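Local coordinates for protein phosphodiesterase (Salpingoeca rosetta, PDB 7D7P) that belongs to the cyclic nucleotide phosphodiesterase family of the HD superfamily, an all-helical protein that holds a zinc ion and a magnesium ion in one site, at residues L153-H158 with S173-H178; A143-L148 with H181-I186. One frame throughout, in Å; residues are numbered along the deposited sequence.

Overall arrangement
Both contacts use helix 174-187, one near its start and the other near its end, with the contact centres about 14 Å apart. Interaction 1, 153-158 with 173-178, is partly buried and mixes two hydrogen bonds of an asparagine, which bridges two helix starts, with packing of Leu175 and Val174; molecules probably left from crystallisation lie at its borders. Interaction 2, 143-148 with 181-186, is buried and joined by aliphatic side chains and one water, while the far side of its first segment carries the zinc and magnesium ions. The chain pieces of interaction 1 lie between those of interaction 2 in sequence, and the two meet where His178 CD2 packs near Leu148 O.

Interaction 1: residues L153-H158 with S173-H178; sequences LTNAFH and SVLENH. With EDO (1,2-ethanediol), chain F; PEG (di(hydroxyethyl)ether), chain C.
Asn155 lays its amide alongside Leu175, the two side chains running past each other in opposite directions, and in doing so links the starts of two helices, 155-161 and 174-187, in the all-helical phosphodiesterase fold. OD1 of Asn155 accepts the backbone N-H of Leu175 at 2.8 Å, in the carbonyl plane and on a lone pair. The other end of the amide gives ND2 to Glu176 OE1 at 3.0 Å, a nearly straight bond (168°) that stays within the amide plane and meets the syn lone pair of the carboxylate. Amide and carboxylate planes are turned 74° apart. With both ends engaged, the rotation of the amide is fixed. Glu176 can meet it because its chain bends at chi2 (74°), and the nearest atom of the Glu176 side chain is about 4 Å from the magnesium ion. Glu176 is not a ligand of the ion but sits behind its shell of waters, and Asn155 holds it from further out. The Leu175 side chain crosses the His158 side chain at about a right angle, with CD2 3.6 Å from NE2 of that imidazole. Ring atom ND1 of His158 is hydrogen-bonded to Ser163 OG. Val174 adds CG1 against His158 CB, and a bound di(hydroxyethyl)ether lies beside the Asn155 amide. At the Leu153 end, a bound 1,2-ethanediol hydrogen-bonds to the backbone, its O1 lying 2.8 Å from Leu153 O.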
ATOM      1  N   LEU A 153     -16.316  21.493   9.237  1.00 20.43           N
ATOM      2  CA  LEU A 153     -15.314  21.374  10.285  1.00 16.12           C
ATOM      3  C   LEU A 153     -15.405  19.993  10.919  1.00 24.76           C
ATOM      4  O   LEU A 153     -16.490  19.422  11.045  1.00 29.41           O
ATOM      5  CB  LEU A 153     -15.496  22.463  11.350  1.00 16.22           C
ATOM      6  CG  LEU A 153     -15.440  23.899  10.822  1.00 27.30           C
ATOM      7  CD1 LEU A 153     -15.985  24.880  11.843  1.00 24.50           C
ATOM      8  CD2 LEU A 153     -14.019  24.272  10.416  1.00 18.70           C
ATOM      9  N   THR A 154     -14.256  19.460  11.318  1.00 15.84           N
ATOM     10  CA  THR A 154     -14.178  18.099  11.821  1.00 15.73           C
ATOM     11  C   THR A 154     -14.453  18.048  13.326  1.00 18.79           C
ATOM     12  O   THR A 154     -14.561  19.071  14.006  1.00 18.69           O
ATOM     13  CB  THR A 154     -12.806  17.496  11.511  1.00 20.68           C
ATOM     14  OG1 THR A 154     -12.842  16.082  11.741  1.00 41.45           O
ATOM     15  CG2 THR A 154     -11.746  18.111  12.399  1.00  9.82           C
ATOM     16  N   ASN A 155     -14.568  16.821  13.842  1.00 17.35           N
ATOM     17  CA  ASN A 155     -14.804  16.630  15.270  1.00 17.20           C
ATOM     18  C   ASN A 155     -13.649  17.167  16.102  1.00 20.22           C
ATOM     19  O   ASN A 155     -13.860  17.692  17.204  1.00 16.69           O
ATOM     20  CB  ASN A 155     -15.020  15.148  15.575  1.00 21.85           C
ATOM     21  CG  ASN A 155     -16.455  14.712  15.362  1.00 19.23           C
ATOM     22  OD1 ASN A 155     -17.385  15.499  15.531  1.00 18.91           O
ATOM     23  ND2 ASN A 155     -16.643  13.442  15.020  1.00 17.91           N
ATOM     24  N   ALA A 156     -12.418  17.029  15.603  1.00 20.01           N
ATOM     25  CA  ALA A 156     -11.256  17.522  16.334  1.00 23.59           C
ATOM     26  C   ALA A 156     -11.337  19.028  16.549  1.00 16.63           C
ATOM     27  O   ALA A 156     -10.920  19.535  17.596  1.00 18.61           O
ATOM     28  CB  ALA A 156      -9.972  17.152  15.590  1.00 14.20           C
ATOM     29  N   PHE A 157     -11.877  19.760  15.570  1.00 16.66           N
ATOM     30  CA  PHE A 157     -12.044  21.200  15.740  1.00 18.80           C
ATOM     31  C   PHE A 157     -12.987  21.509  16.896  1.00 18.83           C
ATOM     32  O   PHE A 157     -12.710  22.387  17.720  1.00 16.88           O
ATOM     33  CB  PHE A 157     -12.563  21.838  14.449  1.00 14.18           C
ATOM     34  CG  PHE A 157     -12.941  23.283  14.612  1.00 20.05           C
ATOM     35  CD1 PHE A 157     -11.986  24.278  14.476  1.00 24.44           C
ATOM     36  CD2 PHE A 157     -14.239  23.646  14.928  1.00 16.80           C
ATOM     37  CE1 PHE A 157     -12.326  25.607  14.640  1.00 27.90           C
ATOM     38  CE2 PHE A 157     -14.583  24.970  15.096  1.00 25.10           C
ATOM     39  CZ  PHE A 157     -13.627  25.952  14.952  1.00 25.72           C
ATOM     40  N   HIS A 158     -14.120  20.804  16.961  1.00 18.68           N
ATOM     41  CA  HIS A 158     -15.081  21.057  18.029  1.00 14.94           C
ATOM     42  C   HIS A 158     -14.480  20.757  19.394  1.00 13.15           C
ATOM     43  O   HIS A 158     -14.641  21.540  20.337  1.00 18.36           O
ATOM     44  CB  HIS A 158     -16.348  20.232  17.802  1.00 17.73           C
ATOM     45  CG  HIS A 158     -17.238  20.787  16.737  1.00 22.71           C
ATOM     46  ND1 HIS A 158     -18.129  21.813  16.973  1.00 20.93           N
ATOM     47  CD2 HIS A 158     -17.362  20.476  15.426  1.00 18.36           C
ATOM     48  CE1 HIS A 158     -18.769  22.102  15.856  1.00 24.41           C
ATOM     49  NE2 HIS A 158     -18.322  21.305  14.902  1.00 26.28           N
ATOM     50  N   SER A 173     -18.366  11.585  19.664  1.00 16.81           N
ATOM     51  CA  SER A 173     -18.940  11.634  18.315  1.00 16.36           C
ATOM     52  C   SER A 173     -19.794  12.887  18.129  1.00 15.48           C
ATOM     53  O   SER A 173     -20.991  12.824  17.855  1.00 17.99           O
ATOM     54  CB  SER A 173     -19.754  10.374  18.012  1.00 23.10           C
ATOM     55  OG  SER A 173     -18.937   9.215  17.945  1.00 16.86           O
ATOM     56  N   VAL A 174     -19.142  14.040  18.302  1.00 13.80           N
ATOM     57  CA  VAL A 174     -19.860  15.308  18.456  1.00 16.90           C
ATOM     58  C   VAL A 174     -20.761  15.571  17.254  1.00 16.56           C
ATOM     59  O   VAL A 174     -21.966  15.803  17.395  1.00 12.65           O
ATOM     60  CB  VAL A 174     -18.867  16.464  18.673  1.00 19.66           C
ATOM     61  CG1 VAL A 174     -19.591  17.795  18.686  1.00 14.74           C
ATOM     62  CG2 VAL A 174     -18.087  16.262  19.972  1.00 15.36           C
ATOM     63  N   LEU A 175     -20.182  15.544  16.052  1.00 15.27           N
ATOM     64  CA  LEU A 175     -20.955  15.855  14.851  1.00 20.96           C
ATOM     65  C   LEU A 175     -22.015  14.798  14.578  1.00 15.95           C
ATOM     66  O   LEU A 175     -23.161  15.133  14.255  1.00 15.57           O
ATOM     67  CB  LEU A 175     -20.024  15.988  13.648  1.00 16.09           C
ATOM     68  CG  LEU A 175     -19.210  17.274  13.552  1.00 21.08           C
ATOM     69  CD1 LEU A 175     -18.307  17.224  12.338  1.00 20.50           C
ATOM     70  CD2 LEU A 175     -20.131  18.479  13.498  1.00 25.98           C
ATOM     71  N   GLU A 176     -21.647  13.519  14.688  1.00 13.41           N
ATOM     72  CA  GLU A 176     -22.580  12.442  14.366  1.00 14.88           C
ATOM     73  C   GLU A 176     -23.765  12.428  15.325  1.00 14.10           C
ATOM     74  O   GLU A 176     -24.903  12.176  14.909  1.00 15.07           O
ATOM     75  CB  GLU A 176     -21.850  11.097  14.382  1.00 15.65           C
ATOM     76  CG  GLU A 176     -20.797  10.940  13.285  1.00 16.64           C
ATOM     77  CD  GLU A 176     -19.532  11.749  13.549  1.00 24.15           C
ATOM     78  OE1 GLU A 176     -19.244  12.052  14.728  1.00 17.66           O
ATOM     79  OE2 GLU A 176     -18.827  12.090  12.575  1.00 22.85           O
ATOM     80  N   ASN A 177     -23.520  12.687  16.611  1.00 17.65           N
ATOM     81  CA  ASN A 177     -24.628  12.845  17.549  1.00 13.70           C
ATOM     82  C   ASN A 177     -25.524  14.006  17.140  1.00 16.07           C
ATOM     83  O   ASN A 177     -26.754  13.921  17.241  1.00 17.84           O
ATOM     84  CB  ASN A 177     -24.090  13.059  18.965  1.00 13.85           C
ATOM     85  CG  ASN A 177     -23.951  11.766  19.737  1.00 16.68           C
ATOM     86  OD1 ASN A 177     -24.897  10.984  19.833  1.00 16.86           O
ATOM     87  ND2 ASN A 177     -22.768  11.532  20.296  1.00 14.11           N
ATOM     88  N   HIS A 178     -24.918  15.094  16.663  1.00 12.22           N
ATOM     89  CA  HIS A 178     -25.679  16.253  16.213  1.00 17.06           C
ATOM     90  C   HIS A 178     -26.509  15.925  14.978  1.00 19.05           C
ATOM     91  O   HIS A 178     -27.666  16.353  14.871  1.00 14.02           O
ATOM     92  CB  HIS A 178     -24.720  17.408  15.928  1.00 13.45           C
ATOM     93  CG  HIS A 178     -25.388  18.657  15.447  1.00 18.94           C
ATOM     94  ND1 HIS A 178     -26.381  19.293  16.159  1.00 19.17           N
ATOM     95  CD2 HIS A 178     -25.182  19.405  14.336  1.00 16.30           C
ATOM     96  CE1 HIS A 178     -26.769  20.372  15.502  1.00 17.36           C
ATOM     97  NE2 HIS A 178     -26.059  20.462  14.392  1.00 17.87           N
TER
HETATM   98  C1  EDO F 805     -18.880  21.550  11.696  1.00 30.03           C
HETATM   99  O1  EDO F 805     -18.996  20.532  10.695  1.00 25.93           O
HETATM  100  C2  EDO F 805     -20.231  21.807  12.355  1.00 34.27           C
HETATM  101  O2  EDO F 805     -20.143  22.989  13.159  1.00 39.32           O
HETATM  102  C2  PEG C 802     -15.552   9.890  19.497  1.00 30.07           C
HETATM  103  O2  PEG C 802     -14.986  10.390  18.317  1.00 33.93           O
HETATM  104  C3  PEG C 802     -14.459  11.680  18.445  1.00 44.00           C
HETATM  105  C4  PEG C 802     -15.512  12.700  18.012  1.00 30.25           C
HETATM  106  O4  PEG C 802     -16.002  13.418  19.113  1.00 26.52           O

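Interaction 2: residues A143-L148 with H181-I186; sequences ALSHDL and HLAFEI. With ZN (zinc ion), chain G; MG (magnesium ion), chain H.
A single water joins two segments that share no direct hydrogen bond: it donates to Ser145 OG at 2.9 Å and to Ala183 O at 2.8 Å, bridging helix 133-145 and helix 174-187. The Ser145 hydroxyl is also hydrogen-bonded to Ile141 O, one turn back in its own helix. Beside the water, CB of Ser145 meets CB of Ala183 at 3.6 Å, and these small side chains let the backbones come close. Leu148 supplies the rest of the contact. With CG anti to the carbonyl carbon (chi1 -82°) and CD1 and CD2 set by chi2 (160°), the methyls reach the helix: CD1 rests over the backbone between Leu182 and Ala183, 3.5 Å from Ala183 N, while CD2 meets Ile186 CD1 tip to tip at 3.8 Å. Between Ser145 and Leu148 the chain faces the metals: the His146 side chain points away from helix 174-187. His146 gives NE2 to the zinc ion at 2.2 Å, and its ND1 donates to Ala143 O at 2.7 Å, a bond that fixes the ring's rotation. The Asp147 carboxylate divides its oxygens, OD2 binding zinc and OD1 binding magnesium, and water 4 bridges both ions. His111 and Asp260 complete the protein ligands of the zinc. The adjacent His146 and Asp147 are the His-Asp pair that gives the HD superfamily its name.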
ATOM      1  N   ALA A 143     -29.210   7.615   5.589  1.00 18.54           N
ATOM      2  CA  ALA A 143     -28.235   8.029   4.582  1.00 20.20           C
ATOM      3  C   ALA A 143     -28.420   9.492   4.198  1.00 16.91           C
ATOM      4  O   ALA A 143     -27.440  10.235   4.055  1.00 14.06           O
ATOM      5  CB  ALA A 143     -28.343   7.135   3.345  1.00 13.51           C
ATOM      6  N   LEU A 144     -29.668   9.925   4.028  1.00 12.61           N
ATOM      7  CA  LEU A 144     -29.922  11.308   3.636  1.00 15.22           C
ATOM      8  C   LEU A 144     -29.689  12.277   4.788  1.00 13.67           C
ATOM      9  O   LEU A 144     -29.372  13.449   4.556  1.00 14.17           O
ATOM     10  CB  LEU A 144     -31.352  11.440   3.115  1.00 12.60           C
ATOM     11  CG  LEU A 144     -31.641  12.433   1.992  1.00 23.56           C
ATOM     12  CD1 LEU A 144     -30.579  12.389   0.906  1.00 20.46           C
ATOM     13  CD2 LEU A 144     -33.003  12.117   1.412  1.00 28.24           C
ATOM     14  N   SER A 145     -29.825  11.807   6.026  1.00 11.23           N
ATOM     15  CA  SER A 145     -29.737  12.646   7.213  1.00 13.42           C
ATOM     16  C   SER A 145     -28.375  12.592   7.892  1.00 15.21           C
ATOM     17  O   SER A 145     -28.183  13.263   8.910  1.00 15.54           O
ATOM     18  CB  SER A 145     -30.813  12.226   8.224  1.00 15.21           C
ATOM     19  OG  SER A 145     -32.111  12.277   7.659  1.00 20.72           O
ATOM     20  N   HIS A 146     -27.427  11.822   7.355  1.00 16.15           N
ATOM     21  CA  HIS A 146     -26.243  11.452   8.128  1.00 16.43           C
ATOM     22  C   HIS A 146     -25.280  12.611   8.363  1.00 16.53           C
ATOM     23  O   HIS A 146     -24.421  12.503   9.242  1.00 19.28           O
ATOM     24  CB  HIS A 146     -25.505  10.303   7.441  1.00 17.93           C
ATOM     25  CG  HIS A 146     -24.591  10.746   6.345  1.00 21.08           C
ATOM     26  ND1 HIS A 146     -25.045  11.072   5.085  1.00 19.43           N
ATOM     27  CD2 HIS A 146     -23.251  10.929   6.321  1.00 15.75           C
ATOM     28  CE1 HIS A 146     -24.022  11.430   4.331  1.00 18.08           C
ATOM     29  NE2 HIS A 146     -22.922  11.351   5.057  1.00 16.54           N
ATOM     30  N   ASP A 147     -25.390  13.706   7.607  1.00 13.44           N
ATOM     31  CA  ASP A 147     -24.473  14.832   7.754  1.00 14.81           C
ATOM     32  C   ASP A 147     -25.221  16.147   7.937  1.00 15.01           C
ATOM     33  O   ASP A 147     -24.732  17.201   7.526  1.00 13.74           O
ATOM     34  CB  ASP A 147     -23.526  14.927   6.557  1.00 14.67           C
ATOM     35  CG  ASP A 147     -22.187  14.259   6.814  1.00 16.73           C
ATOM     36  OD1 ASP A 147     -21.827  14.064   7.994  1.00 14.86           O
ATOM     37  OD2 ASP A 147     -21.491  13.931   5.830  1.00 17.05           O
ATOM     38  N   LEU A 148     -26.402  16.101   8.555  1.00 16.12           N
ATOM     39  CA  LEU A 148     -27.240  17.290   8.684  1.00 21.77           C
ATOM     40  C   LEU A 148     -26.519  18.407   9.434  1.00 18.97           C
ATOM     41  O   LEU A 148     -25.926  18.179  10.494  1.00 17.36           O
ATOM     42  CB  LEU A 148     -28.539  16.937   9.403  1.00 18.75           C
ATOM     43  CG  LEU A 148     -29.659  16.313   8.569  1.00 17.66           C
ATOM     44  CD1 LEU A 148     -30.632  15.591   9.482  1.00 10.70           C
ATOM     45  CD2 LEU A 148     -30.376  17.376   7.754  1.00 14.43           C
ATOM     46  N   HIS A 181     -29.509  13.669  15.993  1.00 15.04           N
ATOM     47  CA  HIS A 181     -30.510  14.460  16.704  1.00 16.94           C
ATOM     48  C   HIS A 181     -31.394  15.234  15.731  1.00 17.72           C
ATOM     49  O   HIS A 181     -32.626  15.184  15.820  1.00 15.08           O
ATOM     50  CB  HIS A 181     -29.822  15.411  17.685  1.00 16.40           C
ATOM     51  CG  HIS A 181     -30.719  16.488  18.216  1.00 20.42           C
ATOM     52  ND1 HIS A 181     -30.288  17.782  18.410  1.00 13.84           N
ATOM     53  CD2 HIS A 181     -32.019  16.461  18.596  1.00 16.42           C
ATOM     54  CE1 HIS A 181     -31.287  18.510  18.882  1.00 18.48           C
ATOM     55  NE2 HIS A 181     -32.347  17.732  19.004  1.00 16.98           N
ATOM     56  N   LEU A 182     -30.778  15.961  14.793  1.00 14.66           N
ATOM     57  CA  LEU A 182     -31.560  16.734  13.833  1.00 16.34           C
ATOM     58  C   LEU A 182     -32.356  15.834  12.898  1.00 17.90           C
ATOM     59  O   LEU A 182     -33.414  16.242  12.402  1.00 13.28           O
ATOM     60  CB  LEU A 182     -30.650  17.659  13.025  1.00 13.39           C
ATOM     61  CG  LEU A 182     -29.975  18.792  13.798  1.00 20.24           C
ATOM     62  CD1 LEU A 182     -29.165  19.655  12.858  1.00 18.72           C
ATOM     63  CD2 LEU A 182     -31.009  19.627  14.536  1.00 23.06           C
ATOM     64  N   ALA A 183     -31.868  14.619  12.641  1.00 13.72           N
ATOM     65  CA  ALA A 183     -32.617  13.685  11.807  1.00 14.31           C
ATOM     66  C   ALA A 183     -33.998  13.420  12.387  1.00 17.59           C
ATOM     67  O   ALA A 183     -34.991  13.356  11.651  1.00 19.10           O
ATOM     68  CB  ALA A 183     -31.841  12.378  11.653  1.00 17.66           C
ATOM     69  N   PHE A 184     -34.086  13.276  13.707  1.00 10.41           N
ATOM     70  CA  PHE A 184     -35.363  12.998  14.348  1.00 22.21           C
ATOM     71  C   PHE A 184     -36.154  14.266  14.631  1.00 21.07           C
ATOM     72  O   PHE A 184     -37.389  14.231  14.619  1.00 21.06           O
ATOM     73  CB  PHE A 184     -35.135  12.198  15.634  1.00 19.11           C
ATOM     74  CG  PHE A 184     -34.702  10.775  15.383  1.00 19.06           C
ATOM     75  CD1 PHE A 184     -35.637   9.794  15.098  1.00 20.70           C
ATOM     76  CD2 PHE A 184     -33.360  10.430  15.403  1.00 17.72           C
ATOM     77  CE1 PHE A 184     -35.245   8.492  14.851  1.00 17.30           C
ATOM     78  CE2 PHE A 184     -32.959   9.128  15.159  1.00 18.56           C
ATOM     79  CZ  PHE A 184     -33.906   8.156  14.882  1.00 18.34           C
ATOM     80  N   GLU A 185     -35.471  15.390  14.860  1.00 11.55           N
ATOM     81  CA  GLU A 185     -36.171  16.663  14.999  1.00 13.94           C
ATOM     82  C   GLU A 185     -36.892  17.029  13.710  1.00 21.75           C
ATOM     83  O   GLU A 185     -38.012  17.555  13.740  1.00 20.88           O
ATOM     84  CB  GLU A 185     -35.182  17.761  15.395  1.00 18.24           C
ATOM     85  CG  GLU A 185     -35.803  18.904  16.180  1.00 38.47           C
ATOM     86  CD  GLU A 185     -36.114  18.527  17.617  1.00 29.87           C
ATOM     87  OE1 GLU A 185     -35.343  17.742  18.213  1.00 32.10           O
ATOM     88  OE2 GLU A 185     -37.127  19.019  18.152  1.00 40.06           O
ATOM     89  N   ILE A 186     -36.268  16.749  12.564  1.00 14.32           N
ATOM     90  CA  ILE A 186     -36.919  16.989  11.281  1.00 23.08           C
ATOM     91  C   ILE A 186     -38.022  15.967  11.045  1.00 28.53           C
ATOM     92  O   ILE A 186     -39.126  16.309  10.606  1.00 30.31           O
ATOM     93  CB  ILE A 186     -35.877  16.962  10.147  1.00 20.98           C
ATOM     94  CG1 ILE A 186     -34.972  18.192  10.215  1.00 18.01           C
ATOM     95  CG2 ILE A 186     -36.561  16.859   8.784  1.00 23.66           C
ATOM     96  CD1 ILE A 186     -33.743  18.074   9.343  1.00 19.67           C
TER
HETATM   97 ZN    ZN G 806     -20.829  12.019   4.973  1.00 22.94          ZN
HETATM   98 MG    MG H 807     -20.241  12.823   8.783  1.00 21.78          MG
HETATM   99  O   HOH W   1     -34.552  13.273   8.866  1.00 15.79           O
HETATM  100  O   HOH W   2     -21.791  11.554   9.759  1.00 17.33           O
HETATM  101  O   HOH W   3     -18.600  13.830   7.593  1.00 16.88           O
HETATM  102  O   HOH W   4     -20.250  11.396   7.315  1.00 18.11           O
HETATM  103  O   HOH W   5     -18.551  12.695   4.914  1.00 18.64           O
HETATM  104  O   HOH W   6     -19.844  14.170  10.263  1.00 13.90           O